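Local structure of KauB (Pseudomonas aeruginosa PAO1, 6B4R) at residues S123-L128 with L171-W176. The protein probably oxidises a broad range of aldehydes, aminoaldehydes among them, to the corresponding acids with NAD(P)+ as hydride acceptor. Numbering follows the deposited sequence.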
loop_
_atom_site.group_PDB
_atom_site.type_symbol
_atom_site.label_atom_id
_atom_site.label_comp_id
_atom_site.label_asym_id
_atom_site.label_seq_id
_atom_site.Cartn_x
_atom_site.Cartn_y
_atom_site.Cartn_z
ATOM N N SER A 123 -14.991 -3.703 -23.435
ATOM C CA SER A 123 -13.780 -3.448 -22.658
ATOM C C SER A 123 -13.631 -1.970 -22.321
ATOM O O SER A 123 -13.190 -1.620 -21.228
ATOM C CB SER A 123 -12.534 -3.928 -23.407
ATOM O OG SER A 123 -12.601 -5.316 -23.677
ATOM N N ALA A 124 -13.991 -1.109 -23.268
ATOM C CA ALA A 124 -13.877 0.332 -23.076
ATOM C C ALA A 124 -14.825 0.808 -21.982
ATOM O O ALA A 124 -14.457 1.631 -21.144
ATOM C CB ALA A 124 -14.148 1.068 -24.380
ATOM N N ALA A 125 -16.045 0.280 -21.991
ATOM C CA ALA A 125 -17.012 0.588 -20.947
ATOM C C ALA A 125 -16.525 0.086 -19.586
ATOM O O ALA A 125 -16.626 0.791 -18.580
ATOM C CB ALA A 125 -18.367 -0.012 -21.287
ATOM N N ASN A 126 -15.992 -1.131 -19.560
ATOM C CA ASN A 126 -15.475 -1.703 -18.322
ATOM C C ASN A 126 -14.253 -0.950 -17.799
ATOM O O ASN A 126 -14.050 -0.846 -16.590
ATOM C CB ASN A 126 -15.149 -3.185 -18.506
ATOM C CG ASN A 126 -14.553 -3.808 -17.259
ATOM O OD1 ASN A 126 -15.247 -4.022 -16.266
ATOM N ND2 ASN A 126 -13.260 -4.112 -17.309
ATOM N N SER A 127 -13.448 -0.419 -18.712
ATOM C CA SER A 127 -12.268 0.355 -18.342
ATOM C C SER A 127 -12.650 1.658 -17.648
ATOM O O SER A 127 -12.006 2.068 -16.680
ATOM C CB SER A 127 -11.414 0.652 -19.574
ATOM O OG SER A 127 -10.293 1.443 -19.225
ATOM N N LEU A 128 -13.694 2.311 -18.152
ATOM C CA LEU A 128 -14.207 3.521 -17.522
ATOM C C LEU A 128 -14.835 3.182 -16.177
ATOM O O LEU A 128 -14.605 3.870 -15.180
ATOM C CB LEU A 128 -15.244 4.203 -18.418
ATOM C CG LEU A 128 -14.776 4.809 -19.742
ATOM C CD1 LEU A 128 -15.933 5.525 -20.424
ATOM C CD2 LEU A 128 -13.615 5.760 -19.520
ATOM N N LEU A 171 -11.560 3.569 -29.611
ATOM C CA LEU A 171 -12.403 3.754 -28.433
ATOM C C LEU A 171 -11.750 3.219 -27.159
ATOM O O LEU A 171 -11.753 3.889 -26.127
ATOM C CB LEU A 171 -13.780 3.114 -28.640
ATOM C CG LEU A 171 -14.791 3.277 -27.501
ATOM C CD1 LEU A 171 -15.038 4.747 -27.198
ATOM C CD2 LEU A 171 -16.095 2.573 -27.838
ATOM N N LEU A 172 -11.186 2.017 -27.240
ATOM C CA LEU A 172 -10.571 1.376 -26.080
ATOM C C LEU A 172 -9.374 2.156 -25.536
ATOM O O LEU A 172 -9.265 2.367 -24.326
ATOM C CB LEU A 172 -10.152 -0.060 -26.413
ATOM C CG LEU A 172 -9.553 -0.845 -25.244
ATOM C CD1 LEU A 172 -10.549 -0.932 -24.096
ATOM C CD2 LEU A 172 -9.107 -2.233 -25.677
ATOM N N MET A 173 -8.478 2.574 -26.426
ATOM C CA MET A 173 -7.314 3.361 -26.026
ATOM C C MET A 173 -7.748 4.700 -25.448
ATOM O O MET A 173 -7.117 5.224 -24.531
ATOM C CB MET A 173 -6.367 3.591 -27.209
ATOM C CG MET A 173 -5.679 2.339 -27.738
ATOM S SD MET A 173 -4.704 1.467 -26.496
ATOM C CE MET A 173 -5.784 0.084 -26.127
ATOM N N SER A 174 -8.827 5.253 -25.992
ATOM C CA SER A 174 -9.365 6.508 -25.493
ATOM C C SER A 174 -9.792 6.363 -24.037
ATOM O O SER A 174 -9.503 7.224 -23.208
ATOM C CB SER A 174 -10.551 6.962 -26.344
ATOM O OG SER A 174 -10.156 7.187 -27.687
ATOM N N CYS A 175 -10.467 5.261 -23.729
ATOM C CA CYS A 175 -10.980 5.035 -22.383
ATOM C C CYS A 175 -9.894 4.606 -21.393
ATOM O O CYS A 175 -10.032 4.822 -20.189
ATOM C CB CYS A 175 -12.132 4.028 -22.404
ATOM S SG CYS A 175 -13.622 4.633 -23.254
ATOM N N TRP A 176 -8.821 3.997 -21.897
ATOM C CA TRP A 176 -7.664 3.691 -21.058
ATOM C C TRP A 176 -7.055 4.980 -20.521
ATOM O O TRP A 176 -6.496 5.004 -19.427
ATOM C CB TRP A 176 -6.597 2.913 -21.835
ATOM C CG TRP A 176 -6.854 1.439 -21.943
ATOM C CD1 TRP A 176 -8.017 0.784 -21.654
ATOM C CD2 TRP A 176 -5.924 0.434 -22.366
ATOM N NE1 TRP A 176 -7.869 -0.565 -21.873
ATOM C CE2 TRP A 176 -6.594 -0.806 -22.311
ATOM C CE3 TRP A 176 -4.589 0.461 -22.785
ATOM C CZ2 TRP A 176 -5.975 -2.007 -22.661
ATOM C CZ3 TRP A 176 -3.975 -0.733 -23.132
ATOM C CH2 TRP A 176 -4.669 -1.950 -23.067
#
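Ala124 and Cys175 meet where helix 113-133 and helix 170-183 run side by side; the axes of segments 123-128 and 171-176 come within 8.5 Å and share a direction to within 5°. The apolar part centres on the methyl of Ala124, which points at the partner helix and touches three side chains: CB of Ala124 lies 3.8 Å from SG of Cys175 and 3.9 Å from CG of Leu171, and CD1 of Leu172 also reaches it. With so small a residue here, the backbones come close, CA of Ala124 standing 4.6 Å from CA of Leu172. Cys175 in turn fits between Ala124 and Leu128: its CB meets CD2 of Leu128 at 3.7 Å, while its SG, turned back beside its own backbone N (chi1 -67°), rests against CG and CD1 of that leucine. With CG of Leu172 anti to the backbone N (chi1 -177°), its branch CD1 lies 3.5 Å from N of Ala124 and also touches CB of Ser123.

The hydroxyl of Ser127 packs obliquely on the indole, OG 3.4 Å from CD1 of Trp176; the same OG is 3.5 Å from O of Cys175. OG of Ser123 bonds to O of Ile119 within its own helix. Within segment 171-176, CE of Met173 lies over one indole face, toward its rim, and Phe467 packs edge-to-face with the ring.

Met173 and Trp176 line the pocket holding the bound polyether, and Trp176 is near Glu267, the predicted active-site residue. Helix 170-183 forms the beta-alpha-beta crossover between parallel strands 149-164 and 187-191; helix 113-133 lies alongside it, while Leu94 of helix 80-96 touches both Leu128 and Cys175.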